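Local coordinates for serine-tRNA ligase (PDB 6BLJ), which probably activates serine with ATP and joins it to its cognate tRNA, as a class II aminoacyl-tRNA synthetase of the cytosol, at residues Glu28-Arg33 with Leu148-Ile153; Ser310-Lys315 with Phe333-Gln338; Leu325-Val330 with Ala447-Leu452. All coordinates share one frame; numbering follows the deposited sequence.

Contact 1. Residues Glu28-Arg33 with Leu148-Ile153; sequences ESQRRR and LQIGNI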
loop_
_atom_site.group_PDB
_atom_site.type_symbol
_atom_site.label_atom_id
_atom_site.label_comp_id
_atom_site.label_asym_id
_atom_site.label_seq_id
_atom_site.Cartn_x
_atom_site.Cartn_y
_atom_site.Cartn_z
ATOM N N GLU A 28 29.372 14.839 9.357
ATOM C CA GLU A 28 29.726 13.769 10.280
ATOM C C GLU A 28 28.486 13.023 10.764
ATOM O O GLU A 28 28.509 11.793 10.888
ATOM C CB GLU A 28 30.521 14.337 11.459
ATOM C CG GLU A 28 31.241 13.281 12.293
ATOM C CD GLU A 28 32.273 12.491 11.492
ATOM O OE1 GLU A 28 32.472 11.298 11.799
ATOM O OE2 GLU A 28 32.884 13.060 10.561
ATOM N N SER A 29 27.388 13.742 11.025
ATOM C CA SER A 29 26.154 13.074 11.440
ATOM C C SER A 29 25.625 12.183 10.323
ATOM O O SER A 29 25.167 11.061 10.575
ATOM C CB SER A 29 25.100 14.107 11.864
ATOM O OG SER A 29 23.902 13.498 12.344
ATOM N N GLN A 30 25.717 12.655 9.074
ATOM C CA GLN A 30 25.281 11.844 7.941
ATOM C C GLN A 30 26.141 10.592 7.787
ATOM O O GLN A 30 25.624 9.509 7.474
ATOM C CB GLN A 30 25.306 12.687 6.663
ATOM C CG GLN A 30 24.224 13.746 6.624
ATOM C CD GLN A 30 22.830 13.149 6.545
ATOM O OE1 GLN A 30 22.141 13.015 7.558
ATOM N NE2 GLN A 30 22.405 12.790 5.333
ATOM N N ARG A 31 27.456 10.715 8.008
ATOM C CA ARG A 31 28.325 9.540 7.941
ATOM C C ARG A 31 27.983 8.540 9.038
ATOM O O ARG A 31 27.909 7.332 8.782
ATOM C CB ARG A 31 29.793 9.962 8.031
ATOM C CG ARG A 31 30.305 10.666 6.788
ATOM C CD ARG A 31 31.818 10.841 6.801
ATOM N NE ARG A 31 32.219 11.906 7.710
ATOM C CZ ARG A 31 32.442 13.161 7.329
ATOM N NH1 ARG A 31 32.302 13.501 6.052
ATOM N NH2 ARG A 31 32.801 14.075 8.226
ATOM N N ARG A 32 27.750 9.022 10.262
ATOM C CA ARG A 32 27.345 8.120 11.341
ATOM C C ARG A 32 26.010 7.448 11.044
ATOM O O ARG A 32 25.792 6.301 11.449
ATOM C CB ARG A 32 27.293 8.882 12.666
ATOM C CG ARG A 32 28.685 9.409 13.087
ATOM C CD ARG A 32 28.635 10.220 14.367
ATOM N NE ARG A 32 29.978 10.506 14.877
ATOM C CZ ARG A 32 30.261 11.451 15.772
ATOM N NH1 ARG A 32 29.297 12.227 16.261
ATOM N NH2 ARG A 32 31.514 11.630 16.173
ATOM N N ARG A 33 25.105 8.142 10.351
ATOM C CA ARG A 33 23.848 7.532 9.931
ATOM C C ARG A 33 24.014 6.633 8.717
ATOM O O ARG A 33 23.041 5.990 8.309
ATOM C CB ARG A 33 22.794 8.608 9.614
ATOM C CG ARG A 33 22.322 9.409 10.814
ATOM C CD ARG A 33 21.185 10.357 10.456
ATOM N NE ARG A 33 20.557 10.937 11.646
ATOM C CZ ARG A 33 19.610 10.330 12.355
ATOM N NH1 ARG A 33 19.189 9.131 11.995
ATOM N NH2 ARG A 33 19.078 10.919 13.422
ATOM N N LEU A 148 14.853 19.017 4.579
ATOM C CA LEU A 148 13.946 18.097 5.255
ATOM C C LEU A 148 14.400 16.640 5.171
ATOM O O LEU A 148 13.896 15.807 5.934
ATOM C CB LEU A 148 12.530 18.220 4.694
ATOM C CG LEU A 148 11.771 19.483 5.099
ATOM C CD1 LEU A 148 10.338 19.440 4.577
ATOM C CD2 LEU A 148 11.806 19.687 6.614
ATOM N N GLN A 149 15.312 16.310 4.258
ATOM C CA GLN A 149 15.757 14.934 4.071
ATOM C C GLN A 149 16.910 14.539 4.979
ATOM O O GLN A 149 17.215 13.345 5.074
ATOM C CB GLN A 149 16.194 14.700 2.624
ATOM C CG GLN A 149 15.147 15.022 1.589
ATOM C CD GLN A 149 15.688 14.860 0.188
ATOM O OE1 GLN A 149 16.395 13.897 -0.105
ATOM N NE2 GLN A 149 15.416 15.841 -0.671
ATOM N N ILE A 150 17.547 15.490 5.632
ATOM C CA ILE A 150 18.708 15.216 6.465
ATOM C C ILE A 150 18.222 14.813 7.849
ATOM O O ILE A 150 17.300 15.425 8.400
ATOM C CB ILE A 150 19.651 16.439 6.512
ATOM C CG1 ILE A 150 20.256 16.708 5.125
ATOM C CG2 ILE A 150 20.783 16.207 7.487
ATOM C CD1 ILE A 150 20.794 18.129 4.903
ATOM N N GLY A 151 18.823 13.764 8.407
ATOM C CA GLY A 151 18.404 13.304 9.717
ATOM C C GLY A 151 18.902 14.198 10.838
ATOM O O GLY A 151 19.849 14.981 10.687
ATOM N N ASN A 152 18.259 14.051 11.995
ATOM C CA ASN A 152 18.650 14.803 13.183
ATOM C C ASN A 152 20.117 14.536 13.522
ATOM O O ASN A 152 20.671 13.482 13.203
ATOM C CB ASN A 152 17.739 14.415 14.356
ATOM C CG ASN A 152 17.689 15.484 15.441
ATOM O OD1 ASN A 152 18.368 16.502 15.351
ATOM N ND2 ASN A 152 16.882 15.253 16.467
ATOM N N ILE A 153 20.763 15.518 14.148
ATOM C CA ILE A 153 22.163 15.362 14.535
ATOM C C ILE A 153 22.292 14.218 15.541
ATOM O O ILE A 153 21.639 14.211 16.592
ATOM C CB ILE A 153 22.710 16.674 15.095
ATOM C CG1 ILE A 153 22.546 17.780 14.057
ATOM C CG2 ILE A 153 24.185 16.525 15.480
ATOM C CD1 ILE A 153 23.317 17.507 12.774
HETATM O O HOH W 1 22.149 13.570 10.339
HETATM O O HOH W 2 19.711 11.666 5.491
#
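At the foot of the N-terminal helical arm, the tRNA-binding arm of the family, helix 23-32 packs on the loop that follows helix 114-147. Arg33 carries the polar part. Its guanidinium meets the backbone oxygen of Asn152 side-on. Arg33 NE and Arg33 NH2 each lie 3.0 Å from Asn152 O, which sits at the edge of the guanidinium in its plane. The NE bond is also in the carbonyl plane, and the NH2 bond is tilted from it. Gly151 CA packs over a face of the same group, 3.7 Å from Arg33 NE. The extended chain of Arg33 from CG to NE brings the group to the loop.

A water joins the two segments. It lies 2.7 Å from Ser29 OG and 2.7 Å from Gly151 O. Gln30 OE1 lies 2.8 Å from it and also touches Ile150 CG2. A second water accepts from Gln30 NE2 and donates to Gln149 O.

Beyond the pair, Val154 N bonds to Ser29 OG, Asp36 O receives Gln30 NE2, and Asn382 O receives Arg33 NH1. Asn152 ND2 reaches Thr414. Ile150 and Gln30 also rest on Leu39 of helix 38-76, where the arm meets the catalytic region.

Contact 2. Residues Ser310-Lys315 with Phe333-Gln338; sequences STCFRK and FEKIEQ. With AMP (adenosine monophosphate), chain D.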
loop_
_atom_site.group_PDB
_atom_site.type_symbol
_atom_site.label_atom_id
_atom_site.label_comp_id
_atom_site.label_asym_id
_atom_site.label_seq_id
_atom_site.Cartn_x
_atom_site.Cartn_y
_atom_site.Cartn_z
ATOM N N SER A 310 -3.190 3.666 24.776
ATOM C CA SER A 310 -3.973 3.403 23.570
ATOM C C SER A 310 -3.783 1.956 23.156
ATOM O O SER A 310 -2.814 1.305 23.547
ATOM C CB SER A 310 -3.566 4.319 22.397
ATOM O OG SER A 310 -2.322 3.891 21.821
ATOM N N THR A 311 -4.717 1.464 22.343
ATOM C CA THR A 311 -4.383 0.333 21.498
ATOM C C THR A 311 -3.559 0.863 20.331
ATOM O O THR A 311 -3.696 2.025 19.936
ATOM C CB THR A 311 -5.657 -0.391 21.041
ATOM O OG1 THR A 311 -6.321 -0.883 22.204
ATOM C CG2 THR A 311 -5.342 -1.601 20.122
ATOM N N CYS A 312 -2.664 0.016 19.829
ATOM C CA CYS A 312 -1.728 0.309 18.755
ATOM C C CYS A 312 -1.892 -0.729 17.658
ATOM O O CYS A 312 -2.074 -1.917 17.943
ATOM C CB CYS A 312 -0.279 0.267 19.254
ATOM S SG CYS A 312 0.023 1.359 20.672
ATOM N N PHE A 313 -1.777 -0.287 16.410
ATOM C CA PHE A 313 -2.007 -1.151 15.255
ATOM C C PHE A 313 -0.825 -1.064 14.304
ATOM O O PHE A 313 -0.413 0.038 13.918
ATOM C CB PHE A 313 -3.292 -0.766 14.521
ATOM C CG PHE A 313 -4.527 -0.747 15.404
ATOM C CD1 PHE A 313 -5.355 -1.862 15.496
ATOM C CD2 PHE A 313 -4.861 0.391 16.132
ATOM C CE1 PHE A 313 -6.509 -1.833 16.296
ATOM C CE2 PHE A 313 -6.003 0.421 16.941
ATOM C CZ PHE A 313 -6.822 -0.687 17.015
ATOM N N ARG A 314 -0.284 -2.218 13.908
ATOM C CA ARG A 314 0.900 -2.236 13.060
ATOM C C ARG A 314 0.790 -3.342 12.024
ATOM O O ARG A 314 0.582 -4.505 12.374
ATOM C CB ARG A 314 2.162 -2.409 13.904
ATOM C CG ARG A 314 2.339 -1.263 14.885
ATOM C CD ARG A 314 3.691 -1.264 15.472
ATOM N NE ARG A 314 3.828 -0.206 16.453
ATOM C CZ ARG A 314 4.998 0.186 16.929
ATOM N NH1 ARG A 314 6.117 -0.401 16.488
ATOM N NH2 ARG A 314 5.042 1.144 17.845
ATOM N N LYS A 315 0.967 -2.976 10.751
ATOM C CA LYS A 315 0.825 -3.946 9.676
ATOM C C LYS A 315 1.971 -4.965 9.679
ATOM O O LYS A 315 1.777 -6.101 9.243
ATOM C CB LYS A 315 0.753 -3.233 8.325
ATOM C CG LYS A 315 -0.481 -2.332 8.152
ATOM C CD LYS A 315 -0.668 -1.952 6.684
ATOM C CE LYS A 315 0.570 -1.229 6.165
ATOM N NZ LYS A 315 0.290 -0.535 4.888
ATOM N N PHE A 333 -2.134 -4.318 19.912
ATOM C CA PHE A 333 -1.699 -4.463 21.299
ATOM C C PHE A 333 -1.895 -3.137 22.032
ATOM O O PHE A 333 -1.922 -2.061 21.418
ATOM C CB PHE A 333 -0.229 -4.925 21.364
ATOM C CG PHE A 333 0.746 -3.972 20.691
ATOM C CD1 PHE A 333 0.973 -4.043 19.326
ATOM C CD2 PHE A 333 1.429 -3.011 21.425
ATOM C CE1 PHE A 333 1.880 -3.179 18.692
ATOM C CE2 PHE A 333 2.325 -2.137 20.802
ATOM C CZ PHE A 333 2.549 -2.231 19.421
ATOM N N GLU A 334 -2.043 -3.220 23.357
ATOM C CA GLU A 334 -2.126 -2.011 24.173
ATOM C C GLU A 334 -0.746 -1.608 24.650
ATOM O O GLU A 334 0.118 -2.456 24.902
ATOM C CB GLU A 334 -3.050 -2.188 25.390
ATOM C CG GLU A 334 -4.528 -2.157 25.038
ATOM C CD GLU A 334 -4.983 -3.415 24.287
ATOM O OE1 GLU A 334 -4.724 -4.540 24.788
ATOM O OE2 GLU A 334 -5.612 -3.278 23.217
ATOM N N LYS A 335 -0.532 -0.296 24.763
ATOM C CA LYS A 335 0.772 0.199 25.177
ATOM C C LYS A 335 0.610 1.457 26.027
ATOM O O LYS A 335 -0.144 2.374 25.672
ATOM C CB LYS A 335 1.683 0.472 23.962
ATOM C CG LYS A 335 3.086 0.992 24.367
ATOM C CD LYS A 335 4.101 0.969 23.212
ATOM C CE LYS A 335 3.710 1.843 22.011
ATOM N NZ LYS A 335 3.372 3.248 22.384
ATOM N N ILE A 336 1.312 1.485 27.153
ATOM C CA ILE A 336 1.417 2.676 27.993
ATOM C C ILE A 336 2.738 3.347 27.660
ATOM O O ILE A 336 3.800 2.706 27.718
ATOM C CB ILE A 336 1.347 2.324 29.486
ATOM C CG1 ILE A 336 0.117 1.449 29.786
ATOM C CG2 ILE A 336 1.405 3.605 30.338
ATOM C CD1 ILE A 336 -1.204 2.050 29.406
ATOM N N GLU A 337 2.671 4.628 27.312
ATOM C CA GLU A 337 3.768 5.369 26.706
ATOM C C GLU A 337 4.115 6.591 27.555
ATOM O O GLU A 337 3.218 7.283 28.059
ATOM C CB GLU A 337 3.372 5.797 25.268
ATOM C CG GLU A 337 4.441 6.561 24.491
ATOM C CD GLU A 337 5.498 5.640 23.890
ATOM O OE1 GLU A 337 5.404 4.402 24.070
ATOM O OE2 GLU A 337 6.415 6.157 23.218
ATOM N N GLN A 338 5.416 6.826 27.755
ATOM C CA GLN A 338 5.904 8.093 28.293
ATOM C C GLN A 338 6.136 9.066 27.145
ATOM O O GLN A 338 6.779 8.710 26.153
ATOM C CB GLN A 338 7.216 7.931 29.060
ATOM C CG GLN A 338 7.217 6.969 30.235
ATOM C CD GLN A 338 8.620 6.857 30.839
ATOM O OE1 GLN A 338 9.066 7.750 31.537
ATOM N NE2 GLN A 338 9.315 5.761 30.554
HETATM P P AMP D . 8.603 0.783 18.779
HETATM O O1P AMP D . 8.831 0.039 17.462
HETATM O O2P AMP D . 7.623 1.888 18.817
HETATM O O3P AMP D . 9.959 1.185 19.341
HETATM O "O5'" AMP D . 8.048 -0.321 19.785
HETATM C "C5'" AMP D . 7.855 -0.036 21.164
HETATM C "C4'" AMP D . 7.542 -1.303 21.932
HETATM O "O4'" AMP D . 6.222 -1.785 21.569
HETATM C "C3'" AMP D . 8.457 -2.474 21.649
HETATM O "O3'" AMP D . 9.656 -2.421 22.399
HETATM C "C2'" AMP D . 7.589 -3.675 21.981
HETATM O "O2'" AMP D . 7.553 -3.876 23.384
HETATM C "C1'" AMP D . 6.214 -3.194 21.525
HETATM N N9 AMP D . 5.873 -3.626 20.147
HETATM C C8 AMP D . 6.329 -3.065 18.982
HETATM N N7 AMP D . 5.864 -3.640 17.895
HETATM C C5 AMP D . 5.042 -4.645 18.378
HETATM C C6 AMP D . 4.251 -5.618 17.734
HETATM N N6 AMP D . 4.112 -5.710 16.400
HETATM N N1 AMP D . 3.580 -6.495 18.509
HETATM C C2 AMP D . 3.673 -6.382 19.840
HETATM N N3 AMP D . 4.363 -5.493 20.561
HETATM C C4 AMP D . 5.040 -4.651 19.769
HETATM O O HOH W 3 0.043 3.706 23.232
#
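Phe333 lies between the AMP base and strand 304-313. One face of its ring carries the adenine, with Phe333 CZ 3.5 Å from AMP C4. Against the opposite face packs Cys312 CB, 4.0 Å from the ring centroid, as a CH-pi contact. Arg314 NE comes to the ring edge, 3.8 Å from Phe333 CZ. The planes of ring and guanidinium are 59° apart.

Arg314 runs on to the phosphate, which meets its guanidinium edge in plane. Two nearly straight bonds hold it there: Arg314 NH1 to AMP O1P and Arg314 NH2 to AMP O2P, each 2.9 Å. Arg314 NE donates to Ala282 O, and this third bond helps to fix the group's rotation.

Backbone bonds set these side chains in place. Cys312 and Phe333 form an antiparallel hydrogen-bonded pair, with Cys312 N 2.7 Å from Phe333 O. Chi1 of 60° puts the Phe333 ring between its own N and carbonyl carbon, over Cys312. Lys335 lies on the same face as these two. Its NZ is held by Glu337 and Thr283.

On the other face, Thr311 OG1 donates to the anti lone pair of Glu334 OE2 at 2.7 Å. Tyr245 of the second subunit bonds to that same oxygen, so this face meets the dimer partner. Two antiparallel strands joined by a loop, arginine after the first and adenine-stacking phenylalanine on the second, are motif 2 of class II synthetases.

Contact 3. Residues Leu325-Val330 with Ala447-Leu452; sequences LGIFRV and ATSRTL. With AMP (adenosine monophosphate), chain D.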
loop_
_atom_site.group_PDB
_atom_site.type_symbol
_atom_site.label_atom_id
_atom_site.label_comp_id
_atom_site.label_asym_id
_atom_site.label_seq_id
_atom_site.Cartn_x
_atom_site.Cartn_y
_atom_site.Cartn_z
ATOM N N LEU A 325 4.877 -16.934 16.419
ATOM C CA LEU A 325 4.224 -17.745 17.442
ATOM C C LEU A 325 3.749 -16.869 18.597
ATOM O O LEU A 325 4.565 -16.227 19.268
ATOM C CB LEU A 325 5.174 -18.820 17.973
ATOM C CG LEU A 325 5.845 -19.766 16.977
ATOM C CD1 LEU A 325 6.646 -20.827 17.739
ATOM C CD2 LEU A 325 4.851 -20.401 15.997
ATOM N N GLY A 326 2.436 -16.860 18.841
ATOM C CA GLY A 326 1.915 -16.214 20.039
ATOM C C GLY A 326 1.699 -14.717 19.867
ATOM O O GLY A 326 1.461 -14.221 18.773
ATOM N N ILE A 327 1.798 -13.984 20.970
ATOM C CA ILE A 327 1.413 -12.575 20.963
ATOM C C ILE A 327 2.616 -11.653 21.212
ATOM O O ILE A 327 2.451 -10.510 21.656
ATOM C CB ILE A 327 0.264 -12.323 21.956
ATOM C CG1 ILE A 327 0.707 -12.514 23.417
ATOM C CG2 ILE A 327 -0.894 -13.286 21.633
ATOM C CD1 ILE A 327 -0.462 -12.249 24.413
ATOM N N PHE A 328 3.827 -12.144 20.926
ATOM C CA PHE A 328 5.037 -11.320 21.014
ATOM C C PHE A 328 5.060 -10.234 19.936
ATOM O O PHE A 328 5.432 -9.085 20.205
ATOM C CB PHE A 328 6.263 -12.229 20.898
ATOM C CG PHE A 328 7.577 -11.510 20.917
ATOM C CD1 PHE A 328 8.105 -10.987 19.745
ATOM C CD2 PHE A 328 8.315 -11.408 22.091
ATOM C CE1 PHE A 328 9.344 -10.337 19.749
ATOM C CE2 PHE A 328 9.562 -10.770 22.100
ATOM C CZ PHE A 328 10.070 -10.231 20.935
ATOM N N ARG A 329 4.710 -10.588 18.705
ATOM C CA ARG A 329 4.625 -9.635 17.602
ATOM C C ARG A 329 3.265 -9.811 16.953
ATOM O O ARG A 329 3.024 -10.824 16.279
ATOM C CB ARG A 329 5.745 -9.861 16.580
ATOM C CG ARG A 329 5.699 -8.882 15.411
ATOM C CD ARG A 329 6.750 -9.218 14.354
ATOM N NE ARG A 329 8.098 -9.216 14.909
ATOM C CZ ARG A 329 8.838 -8.124 15.077
ATOM N NH1 ARG A 329 8.367 -6.936 14.712
ATOM N NH2 ARG A 329 10.055 -8.221 15.601
ATOM N N VAL A 330 2.395 -8.816 17.124
ATOM C CA VAL A 330 1.018 -8.868 16.663
ATOM C C VAL A 330 0.705 -7.572 15.913
ATOM O O VAL A 330 1.527 -6.662 15.847
ATOM C CB VAL A 330 0.037 -9.091 17.830
ATOM C CG1 VAL A 330 0.166 -10.518 18.369
ATOM C CG2 VAL A 330 0.313 -8.078 18.957
ATOM N N ALA A 447 4.295 -2.295 26.635
ATOM C CA ALA A 447 3.405 -2.861 25.635
ATOM C C ALA A 447 2.960 -4.223 26.164
ATOM O O ALA A 447 3.797 -5.107 26.378
ATOM C CB ALA A 447 4.126 -2.980 24.291
ATOM N N THR A 448 1.658 -4.382 26.420
ATOM C CA THR A 448 1.289 -5.404 27.396
ATOM C C THR A 448 1.334 -6.826 26.839
ATOM O O THR A 448 1.681 -7.741 27.588
ATOM C CB THR A 448 -0.083 -5.091 28.019
ATOM O OG1 THR A 448 -1.092 -5.047 26.996
ATOM C CG2 THR A 448 -0.036 -3.741 28.767
ATOM N N SER A 449 1.026 -7.056 25.552
ATOM C CA SER A 449 1.053 -8.441 25.065
ATOM C C SER A 449 2.469 -9.023 25.110
ATOM O O SER A 449 2.662 -10.167 25.544
ATOM C CB SER A 449 0.437 -8.540 23.659
ATOM O OG SER A 449 1.318 -8.152 22.605
ATOM N N ARG A 450 3.480 -8.236 24.720
ATOM C CA ARG A 450 4.858 -8.721 24.808
ATOM C C ARG A 450 5.354 -8.777 26.259
ATOM O O ARG A 450 6.159 -9.653 26.607
ATOM C CB ARG A 450 5.787 -7.852 23.952
ATOM C CG ARG A 450 7.228 -8.390 23.808
ATOM C CD ARG A 450 8.065 -7.551 22.848
ATOM N NE ARG A 450 7.550 -7.623 21.477
ATOM C CZ ARG A 450 8.179 -7.119 20.421
ATOM N NH1 ARG A 450 9.365 -6.518 20.579
ATOM N NH2 ARG A 450 7.647 -7.251 19.208
ATOM N N THR A 451 4.941 -7.827 27.110
ATOM C CA THR A 451 5.295 -7.918 28.528
ATOM C C THR A 451 4.647 -9.143 29.177
ATOM O O THR A 451 5.276 -9.812 30.005
ATOM C CB THR A 451 4.919 -6.617 29.263
ATOM O OG1 THR A 451 5.683 -5.525 28.733
ATOM C CG2 THR A 451 5.187 -6.699 30.773
ATOM N N LEU A 452 3.409 -9.486 28.777
ATOM C CA LEU A 452 2.776 -10.719 29.266
ATOM C C LEU A 452 3.558 -11.962 28.845
ATOM O O LEU A 452 3.703 -12.901 29.634
ATOM C CB LEU A 452 1.330 -10.854 28.762
ATOM C CG LEU A 452 0.179 -10.000 29.319
ATOM C CD1 LEU A 452 -1.116 -10.356 28.578
ATOM C CD2 LEU A 452 0.009 -10.177 30.848
HETATM P P AMP D . 8.603 0.783 18.779
HETATM O O1P AMP D . 8.831 0.039 17.462
HETATM O O2P AMP D . 7.623 1.888 18.817
HETATM O O3P AMP D . 9.959 1.185 19.341
HETATM O "O5'" AMP D . 8.048 -0.321 19.785
HETATM C "C5'" AMP D . 7.855 -0.036 21.164
HETATM C "C4'" AMP D . 7.542 -1.303 21.932
HETATM O "O4'" AMP D . 6.222 -1.785 21.569
HETATM C "C3'" AMP D . 8.457 -2.474 21.649
HETATM O "O3'" AMP D . 9.656 -2.421 22.399
HETATM C "C2'" AMP D . 7.589 -3.675 21.981
HETATM O "O2'" AMP D . 7.553 -3.876 23.384
HETATM C "C1'" AMP D . 6.214 -3.194 21.525
HETATM N N9 AMP D . 5.873 -3.626 20.147
HETATM C C8 AMP D . 6.329 -3.065 18.982
HETATM N N7 AMP D . 5.864 -3.640 17.895
HETATM C C5 AMP D . 5.042 -4.645 18.378
HETATM C C6 AMP D . 4.251 -5.618 17.734
HETATM N N6 AMP D . 4.112 -5.710 16.400
HETATM N N1 AMP D . 3.580 -6.495 18.509
HETATM C C2 AMP D . 3.673 -6.382 19.840
HETATM N N3 AMP D . 4.363 -5.493 20.561
HETATM C C4 AMP D . 5.040 -4.651 19.769
#
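This is a polar and cation-pi contact in the adenine pocket of the class II synthetase core. It joins the loop between strands 304-313 and 332-342 to the first turn of helix 448-458. The arginine here, Arg450, corresponds in position to the motif 3 arginine of the family.

The guanidinium of Arg450 lies flat on the ring of Phe328. Their planes are 5° apart and the centres 3.8 Å. Arg450 CD also packs over the ring, as a CH-pi contact. On its opposite face the guanidinium carries the ribose, with Arg450 NH1 3.6 Å from AMP C2'. The group is therefore sandwiched between phenylalanine and nucleotide. A bend at chi3 (-65°) turns it flat between them.

The loop backbone is tied to the helix as well. Ser449 OG donates to Ile327 O at 2.8 Å, nearly in line with the C=O bond, and Ile327 CD1 packs on Ser449 CB. Chi1 of Ser449 (80°) swings the hydroxyl toward that carbonyl.

The backbone of Val330 reads the base. Val330 N donates to AMP N1 at 3.0 Å with an almost straight bond, and AMP N6 donates back to Val330 O at 2.8 Å. Arg329 forms salt bridges with Asp323 and Glu316, and Arg450 NH1 one with Glu406, which probably eases the closeness of the two arginines. Ala447 CB touches the sugar from the helix start.

One backbone oxygen holds the edge of the stacked guanidinium: Phe328 O accepts from both Arg450 NE, at 2.9 Å, and Arg450 NH2, from the same face of its carbonyl plane.

Overall arrangement
Contacts 2 and 3 share one pocket. Their centres are 11 Å apart and both touch AMP. The nucleotide bridges them: 310-315 with 333-338 supplies the phosphate arginine and the ring under the adenine, while 325-330 with 447-452 supplies the base-reading backbone and the arginine on the ribose. They also meet directly, with Glu334 O 2.9 Å from Thr448 N, a probable hydrogen bond, and with Phe333 packing on Ala447 and Ser449. Along the chain their segments alternate. Contact 1 comes earlier in the chain and stands apart. Its centre is 28 Å from that of contact 2 and 33 Å from that of contact 3, and it touches neither.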